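Local coordinates for protein putative tetrapyrrole (Corrin/porphyrin) methylase (Bacteroides fragilis, PDB 3FFY) that probably methylates the ribose 2'-hydroxyl of a cytidine in 16S rRNA with S-adenosylmethionine as donor, the present chain being the C-terminal part of that enzyme, at residues A[59-62]-A[63-66]; A[76-79]-A[80-84]; A[95-99]-A[100-104]. One frame throughout, in Å; residues are numbered along the deposited sequence. Where two conformers were deposited one is given.

Contact 1. Residues A[59-62]-A[63-66]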
loop_
_atom_site.group_PDB
_atom_site.type_symbol
_atom_site.label_atom_id
_atom_site.label_comp_id
_atom_site.label_asym_id
_atom_site.label_seq_id
_atom_site.Cartn_x
_atom_site.Cartn_y
_atom_site.Cartn_z
ATOM N N LEU A 59 -12.548 -15.067 1.093
ATOM C CA LEU A 59 -11.253 -15.271 1.758
ATOM C C LEU A 59 -11.177 -16.627 2.417
ATOM O O LEU A 59 -10.147 -17.285 2.349
ATOM C CB LEU A 59 -10.979 -14.196 2.801
ATOM C CG LEU A 59 -10.754 -12.791 2.258
ATOM C CD1 LEU A 59 -10.587 -11.897 3.453
ATOM C CD2 LEU A 59 -9.578 -12.675 1.335
ATOM N N THR A 60 -12.293 -17.065 3.009
ATOM C CA THR A 60 -12.352 -18.377 3.630
ATOM C C THR A 60 -12.156 -19.463 2.580
ATOM O O THR A 60 -11.346 -20.372 2.735
ATOM C CB THR A 60 -13.657 -18.579 4.393
ATOM O OG1 THR A 60 -13.763 -17.520 5.364
ATOM C CG2 THR A 60 -13.618 -19.894 5.074
ATOM N N GLN A 61 -12.872 -19.344 1.477
ATOM C CA GLN A 61 -12.732 -20.353 0.430
ATOM C C GLN A 61 -11.350 -20.301 -0.227
ATOM O O GLN A 61 -10.810 -21.331 -0.613
ATOM C CB GLN A 61 -13.843 -20.186 -0.599
ATOM C CG GLN A 61 -15.211 -20.375 0.038
ATOM C CD GLN A 61 -16.339 -20.379 -0.981
ATOM O OE1 GLN A 61 -16.572 -19.390 -1.678
ATOM N NE2 GLN A 61 -17.043 -21.498 -1.072
ATOM N N PHE A 62 -10.802 -19.104 -0.395
ATOM C CA PHE A 62 -9.420 -18.960 -0.837
ATOM C C PHE A 62 -8.484 -19.772 0.095
ATOM O O PHE A 62 -7.572 -20.503 -0.376
ATOM C CB PHE A 62 -9.004 -17.466 -0.865
ATOM C CG PHE A 62 -9.447 -16.691 -2.105
ATOM C CD1 PHE A 62 -10.330 -17.225 -3.042
ATOM C CD2 PHE A 62 -8.982 -15.385 -2.315
ATOM C CE1 PHE A 62 -10.690 -16.505 -4.146
ATOM C CE2 PHE A 62 -9.335 -14.690 -3.410
ATOM C CZ PHE A 62 -10.194 -15.217 -4.325
ATOM N N ALA A 63 -8.690 -19.662 1.417
ATOM C CA ALA A 63 -7.863 -20.439 2.367
ATOM C C ALA A 63 -8.079 -21.916 2.126
ATOM O O ALA A 63 -7.143 -22.710 2.160
ATOM C CB ALA A 63 -8.204 -20.090 3.844
ATOM N N GLU A 64 -9.323 -22.312 1.892
ATOM C CA GLU A 64 -9.577 -23.740 1.687
ATOM C C GLU A 64 -8.862 -24.241 0.427
ATOM O O GLU A 64 -8.242 -25.289 0.456
ATOM C CB GLU A 64 -11.068 -24.015 1.618
ATOM C CG GLU A 64 -11.808 -23.710 2.889
ATOM C CD GLU A 64 -13.294 -23.878 2.715
ATOM O OE1 GLU A 64 -13.759 -23.995 1.574
ATOM O OE2 GLU A 64 -14.025 -23.908 3.699
ATOM N N TYR A 65 -8.922 -23.476 -0.666
ATOM C CA TYR A 65 -8.339 -23.885 -1.977
ATOM C C TYR A 65 -6.840 -23.590 -2.154
ATOM O O TYR A 65 -6.133 -24.350 -2.815
ATOM C CB TYR A 65 -9.087 -23.198 -3.140
ATOM C CG TYR A 65 -10.379 -23.857 -3.503
ATOM C CD1 TYR A 65 -11.532 -23.635 -2.764
ATOM C CD2 TYR A 65 -10.433 -24.762 -4.572
ATOM C CE1 TYR A 65 -12.720 -24.276 -3.091
ATOM C CE2 TYR A 65 -11.628 -25.414 -4.917
ATOM C CZ TYR A 65 -12.759 -25.164 -4.179
ATOM O OH TYR A 65 -13.912 -25.795 -4.537
ATOM N N PHE A 66 -6.361 -22.487 -1.601
ATOM C CA PHE A 66 -4.980 -22.102 -1.800
ATOM C C PHE A 66 -4.122 -22.302 -0.571
ATOM O O PHE A 66 -2.887 -22.253 -0.669
ATOM C CB PHE A 66 -4.916 -20.649 -2.254
ATOM C CG PHE A 66 -5.755 -20.389 -3.447
ATOM C CD1 PHE A 66 -5.447 -20.985 -4.665
ATOM C CD2 PHE A 66 -6.898 -19.628 -3.354
ATOM C CE1 PHE A 66 -6.256 -20.781 -5.772
ATOM C CE2 PHE A 66 -7.724 -19.426 -4.458
ATOM C CZ PHE A 66 -7.400 -19.994 -5.661
#
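Phe66 turns the edge of its ring toward the face of Phe62, one helical turn earlier, in an offset edge-to-face pair. The two side chains lie side by side and point the same way from the helix, yet their ring planes stand 76° apart, with centroids separated by 5.5 Å. The touching is done by one corner of the later ring: Phe66 CE2 comes within 3.7 Å of Phe62 CD1. Both rings leave the backbone with CG anti to the carbonyl carbon, and with first torsions of the same kind it is largely the differing second torsions, 9° in Phe62 and -65° in Phe66, that account for the angle between the planes. In the backbone, Phe66 N donates to Phe62 O in the last of four successive i to i+4 bonds, which begin with Ala63 N to Leu59 O. Tyr65 follows another line of the helix: its CD1 lies 3.2 Å from Gln61 O, with that oxygen at the ring edge and near the ring plane, while Tyr65 CB covers one face of the Phe66 ring. On the more polar flank, the extended chains of Gln61 and Glu64 meet only loosely, Gln61 CG lying 4.2 Å from Glu64 OE1; the amide of Gln61 is held instead by Arg32. Phe62 is buried against Leu36, Phe48, Ile108 and Leu110, and Leu39 and Leu110 pack on Phe66. This is an i, i+4 aromatic pair on the buried side of an amphipathic helix, here the C-terminal turns of helix 55-66 laid over the central sheet of an alpha/beta domain.

Contact 2. Residues A[76-79]-A[80-84]. With SO4 (sulfate ion), chain C.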
loop_
_atom_site.group_PDB
_atom_site.type_symbol
_atom_site.label_atom_id
_atom_site.label_comp_id
_atom_site.label_asym_id
_atom_site.label_seq_id
_atom_site.Cartn_x
_atom_site.Cartn_y
_atom_site.Cartn_z
ATOM N N ARG A 76 -8.773 -1.059 -0.585
ATOM C CA ARG A 76 -9.862 -0.199 -0.896
ATOM C C ARG A 76 -9.314 1.116 -1.384
ATOM O O ARG A 76 -8.401 1.710 -0.790
ATOM C CB ARG A 76 -10.694 -0.033 0.363
ATOM C CG ARG A 76 -11.969 0.707 0.109
ATOM C CD ARG A 76 -12.668 0.938 1.378
ATOM N NE ARG A 76 -13.271 2.254 1.315
ATOM C CZ ARG A 76 -13.061 3.224 2.198
ATOM N NH1 ARG A 76 -12.265 3.023 3.250
ATOM N NH2 ARG A 76 -13.664 4.398 2.038
ATOM N N GLU A 77 -9.830 1.551 -2.515
ATOM C CA GLU A 77 -9.351 2.761 -3.104
ATOM C C GLU A 77 -10.148 3.937 -2.528
ATOM O O GLU A 77 -11.338 4.040 -2.778
ATOM C CB GLU A 77 -9.501 2.699 -4.609
ATOM C CG GLU A 77 -9.197 4.041 -5.212
ATOM C CD GLU A 77 -9.352 4.107 -6.716
ATOM O OE1 GLU A 77 -9.685 5.223 -7.181
ATOM O OE2 GLU A 77 -9.145 3.081 -7.423
ATOM N N ILE A 78 -9.535 4.803 -1.735
ATOM C CA ILE A 78 -10.260 5.981 -1.228
ATOM C C ILE A 78 -10.210 7.110 -2.252
ATOM O O ILE A 78 -11.108 7.926 -2.282
ATOM C CB ILE A 78 -9.710 6.461 0.113
ATOM C CG1 ILE A 78 -9.872 5.362 1.154
ATOM C CG2 ILE A 78 -10.395 7.763 0.530
ATOM C CD1 ILE A 78 -8.786 5.355 2.212
ATOM N N SER A 79 -9.175 7.176 -3.088
ATOM C CA SER A 79 -9.164 8.112 -4.192
ATOM C C SER A 79 -8.153 7.590 -5.170
ATOM O O SER A 79 -7.592 6.505 -4.972
ATOM C CB SER A 79 -8.812 9.512 -3.726
ATOM O OG SER A 79 -7.433 9.793 -3.887
ATOM N N LYS A 80 -7.891 8.340 -6.228
ATOM C CA LYS A 80 -6.903 7.853 -7.195
ATOM C C LYS A 80 -5.471 7.780 -6.605
ATOM O O LYS A 80 -4.595 7.067 -7.158
ATOM C CB LYS A 80 -6.940 8.654 -8.505
ATOM C CG LYS A 80 -6.538 10.139 -8.408
ATOM C CD LYS A 80 -6.185 10.694 -9.803
ATOM C CE LYS A 80 -5.551 12.089 -9.742
ATOM N NZ LYS A 80 -5.571 12.772 -11.096
ATOM N N ILE A 81 -5.230 8.513 -5.510
ATOM C CA ILE A 81 -3.935 8.457 -4.852
ATOM C C ILE A 81 -3.933 7.919 -3.418
ATOM O O ILE A 81 -2.879 7.759 -2.854
ATOM C CB ILE A 81 -3.220 9.793 -5.015
ATOM C CG1 ILE A 81 -3.846 10.886 -4.166
ATOM C CG2 ILE A 81 -3.202 10.133 -6.513
ATOM C CD1 ILE A 81 -3.055 12.141 -4.212
ATOM N N HIS A 82 -5.099 7.568 -2.872
ATOM C CA HIS A 82 -5.249 7.281 -1.476
ATOM C C HIS A 82 -5.887 5.911 -1.327
ATOM O O HIS A 82 -6.965 5.653 -1.830
ATOM C CB HIS A 82 -6.070 8.365 -0.848
ATOM C CG HIS A 82 -6.225 8.231 0.606
ATOM N ND1 HIS A 82 -7.062 9.058 1.331
ATOM C CD2 HIS A 82 -5.693 7.355 1.493
ATOM C CE1 HIS A 82 -7.020 8.697 2.608
ATOM N NE2 HIS A 82 -6.197 7.671 2.732
ATOM N N GLU A 83 -5.166 5.004 -0.699
ATOM C CA GLU A 83 -5.560 3.599 -0.647
ATOM C C GLU A 83 -5.480 3.151 0.792
ATOM O O GLU A 83 -4.752 3.694 1.601
ATOM C CB GLU A 83 -4.636 2.786 -1.550
ATOM C CG GLU A 83 -5.115 1.373 -1.906
ATOM C CD GLU A 83 -5.856 1.197 -3.258
ATOM O OE1 GLU A 83 -6.041 0.014 -3.600
ATOM O OE2 GLU A 83 -6.241 2.170 -3.977
ATOM N N GLU A 84 -6.262 2.155 1.117
ATOM C CA GLU A 84 -6.251 1.544 2.407
ATOM C C GLU A 84 -6.051 0.052 2.166
ATOM O O GLU A 84 -6.731 -0.522 1.316
ATOM C CB GLU A 84 -7.607 1.775 2.979
ATOM C CG GLU A 84 -7.640 1.869 4.421
ATOM C CD GLU A 84 -9.061 1.956 4.918
ATOM O OE1 GLU A 84 -9.991 1.850 4.056
ATOM O OE2 GLU A 84 -9.238 2.146 6.152
HETATM S S SO4 C . -7.373 12.912 -3.351
HETATM O O1 SO4 C . -8.803 13.327 -3.140
HETATM O O2 SO4 C . -7.195 11.779 -2.385
HETATM O O3 SO4 C . -6.429 13.989 -2.828
HETATM O O4 SO4 C . -7.276 12.583 -4.769
HETATM O O HOH W 1 -5.524 4.712 -4.791
#
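Ile78 lays its CD1 methyl over one face of the His82 imidazole, 3.7 Å from the ring centroid and 19° off the ring normal, a CH-pi contact. The methyl sits off centre, nearest NE2, while Ile78 CG2 reaches toward ND1; the first torsion of His82 (chi1 -176°) brings the ring against Ile78, whose chain crosses it at a slant. In the backbone, His82 O accepts from both Ile78 N and Ser79 N, gathering the turn onto one carbonyl. Ser79 OG accepts from Ile81 N at 3.0 Å and donates to sulfate O2 at 2.5 Å; this ion, probably from the crystallisation liquor, is also held by His96 of the second subunit. Farther from the turn, Arg76 and Glu84 form an antiparallel hydrogen-bonded pair with both N-to-O bonds made. Their side chains run side by side into a salt bridge, Arg76 NH1 to Glu84 OE1 at 2.7 Å, whose hydrogen bond is weak because the N-H points well off the oxygen; guanidinium and carboxylate planes are 66° apart. Glu77 and Glu83, the next, non-hydrogen-bonded pair, bring OE2 atoms to 4.6 Å on the other face; Asn2 binds Glu77, and a water lies within hydrogen-bonding distance of Glu83 OE2 and Ser79 O. Residues 82-84 also pair antiparallel with a strand of the second subunit, making this a beta hairpin whose outer strand carries the sheet across the dimer interface.

Contact 3. Residues A[95-99]-A[100-104]. With SO4 (sulfate ion), chain B.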
loop_
_atom_site.group_PDB
_atom_site.type_symbol
_atom_site.label_atom_id
_atom_site.label_comp_id
_atom_site.label_asym_id
_atom_site.label_seq_id
_atom_site.Cartn_x
_atom_site.Cartn_y
_atom_site.Cartn_z
ATOM N N GLU A 95 -9.143 -13.606 10.067
ATOM C CA GLU A 95 -9.281 -13.171 11.447
ATOM C C GLU A 95 -9.625 -11.676 11.466
ATOM O O GLU A 95 -10.511 -11.256 12.201
ATOM C CB GLU A 95 -7.981 -13.444 12.196
ATOM C CG GLU A 95 -7.795 -12.792 13.578
ATOM C CD GLU A 95 -6.365 -13.081 14.110
ATOM O OE1 GLU A 95 -5.416 -12.327 13.734
ATOM O OE2 GLU A 95 -6.171 -14.067 14.845
ATOM N N HIS A 96 -8.927 -10.884 10.661
ATOM C CA HIS A 96 -9.149 -9.434 10.625
ATOM C C HIS A 96 -10.572 -9.096 10.189
ATOM O O HIS A 96 -11.253 -8.292 10.830
ATOM C CB HIS A 96 -8.143 -8.738 9.683
ATOM C CG HIS A 96 -8.360 -7.263 9.569
ATOM N ND1 HIS A 96 -7.871 -6.361 10.504
ATOM C CD2 HIS A 96 -9.076 -6.537 8.672
ATOM C CE1 HIS A 96 -8.240 -5.141 10.148
ATOM N NE2 HIS A 96 -8.969 -5.217 9.045
ATOM N N PHE A 97 -11.028 -9.709 9.100
ATOM C CA PHE A 97 -12.368 -9.408 8.614
ATOM C C PHE A 97 -13.497 -10.175 9.270
ATOM O O PHE A 97 -14.679 -9.998 8.870
ATOM C CB PHE A 97 -12.443 -9.546 7.105
ATOM C CG PHE A 97 -11.703 -8.484 6.403
ATOM C CD1 PHE A 97 -12.151 -7.181 6.479
ATOM C CD2 PHE A 97 -10.496 -8.765 5.738
ATOM C CE1 PHE A 97 -11.446 -6.146 5.841
ATOM C CE2 PHE A 97 -9.779 -7.753 5.110
ATOM C CZ PHE A 97 -10.261 -6.430 5.152
ATOM N N THR A 98 -13.154 -11.008 10.248
ATOM C CA THR A 98 -14.163 -11.505 11.166
ATOM C C THR A 98 -14.443 -10.439 12.233
ATOM O O THR A 98 -15.604 -10.207 12.545
ATOM C CB THR A 98 -13.764 -12.836 11.822
ATOM O OG1 THR A 98 -13.503 -13.773 10.794
ATOM C CG2 THR A 98 -14.901 -13.404 12.739
ATOM N N ALA A 99 -13.405 -9.794 12.785
ATOM C CA ALA A 99 -13.588 -8.760 13.840
ATOM C C ALA A 99 -14.159 -7.468 13.280
ATOM O O ALA A 99 -14.862 -6.771 13.960
ATOM C CB ALA A 99 -12.278 -8.473 14.583
ATOM N N THR A 100 -13.839 -7.128 12.044
ATOM C CA THR A 100 -14.330 -5.876 11.459
ATOM C C THR A 100 -14.776 -6.135 10.013
ATOM O O THR A 100 -14.003 -6.591 9.174
ATOM C CB THR A 100 -13.287 -4.695 11.544
ATOM O OG1 THR A 100 -12.451 -4.718 10.398
ATOM C CG2 THR A 100 -12.393 -4.749 12.803
ATOM N N ASP A 101 -16.058 -5.878 9.763
ATOM C CA ASP A 101 -16.633 -5.989 8.428
ATOM C C ASP A 101 -15.913 -4.969 7.538
ATOM O O ASP A 101 -15.499 -3.922 8.014
ATOM C CB ASP A 101 -18.169 -5.735 8.470
ATOM C CG ASP A 101 -18.884 -6.427 9.676
ATOM O OD1 ASP A 101 -18.459 -7.507 10.147
ATOM O OD2 ASP A 101 -19.897 -5.876 10.152
ATOM N N PRO A 102 -15.732 -5.280 6.251
ATOM C CA PRO A 102 -15.048 -4.322 5.334
ATOM C C PRO A 102 -15.923 -3.245 4.740
ATOM O O PRO A 102 -17.153 -3.354 4.786
ATOM C CB PRO A 102 -14.549 -5.206 4.194
ATOM C CG PRO A 102 -15.382 -6.471 4.291
ATOM C CD PRO A 102 -15.761 -6.660 5.721
ATOM N N ARG A 103 -15.291 -2.271 4.093
ATOM C CA ARG A 103 -15.908 -0.963 3.954
ATOM C C ARG A 103 -16.271 -0.426 2.569
ATOM O O ARG A 103 -16.824 0.677 2.451
ATOM C CB ARG A 103 -15.021 0.079 4.648
ATOM C CG ARG A 103 -15.811 1.300 5.124
ATOM C CD ARG A 103 -15.407 1.741 6.528
ATOM N NE ARG A 103 -14.631 2.980 6.482
ATOM C CZ ARG A 103 -15.149 4.198 6.268
ATOM N NH1 ARG A 103 -14.341 5.263 6.246
ATOM N NH2 ARG A 103 -16.467 4.368 6.075
ATOM N N GLY A 104 -15.975 -1.145 1.514
ATOM C CA GLY A 104 -16.420 -0.663 0.234
ATOM C C GLY A 104 -16.102 -1.766 -0.680
ATOM O O GLY A 104 -15.608 -2.792 -0.232
HETATM S S SO4 B . -5.405 -5.888 12.978
HETATM O O1 SO4 B . -5.918 -5.235 14.232
HETATM O O2 SO4 B . -5.504 -4.798 11.953
HETATM O O3 SO4 B . -6.394 -6.940 12.489
HETATM O O4 SO4 B . -4.062 -6.351 13.312
HETATM O O HOH W 2 -17.485 -9.722 9.174
#
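Thr100, the first residue to leave helical geometry, turns its carbonyl back toward Phe97 and puts its backbone N on His96 O. That bond, 3.1 Å between Thr100 N and His96 O, lies in the carbonyl plane and closes the last turn of the helix. Thr100 O then comes 3.3 Å from Phe97 CA in a CA-H...O contact and equally near Phe97 CD1. The phenyl ring, with CG anti to the carbonyl carbon (chi1 -70°), reaches past this carbonyl to Pro102, where Phe97 CE1 meets Pro102 CB at 3.6 Å and the two side chains run at a slant to each other. His96 CD2 covers one face of the Phe97 ring, over its centre. At its edge the imidazole meets a sulfate, probably from the crystallisation liquor: His96 ND1 donates almost straight (175°) to its O3, 2.5 Å away, and Ser79 of the second subunit binds the same ion. Phe97 packs on Leu55, Leu59, Val74 and Val86, joining the C-terminal end of helix 90-99 to helix 55-66 and to strands 71-77 and 82-87, just where the chain passes from helix into the loop leading to strand 106-110.

Overall arrangement
The three local contacts follow one another along a single alpha/beta domain, and their chemistry changes with burial. Contact 1, within one helix, is the most buried, aromatic and apolar on its sheet-facing side. Contacts 2 and 3 are surface contacts, each bordering a sulfate: contact 2, within a hairpin, carries the ionic pair, whereas contact 3 is a helix-to-loop junction built round the apolar Phe97. Contacts 1 and 2 do not touch, their centres lying about 26 Å apart on opposite sides of the chain's centre. Contact 3 touches both: Leu59 CD1 packs on Phe97 CD2 at 3.9 Å, and Arg76 lies beside Arg103 and Gly104, while Phe97 also meets both strands of the hairpin.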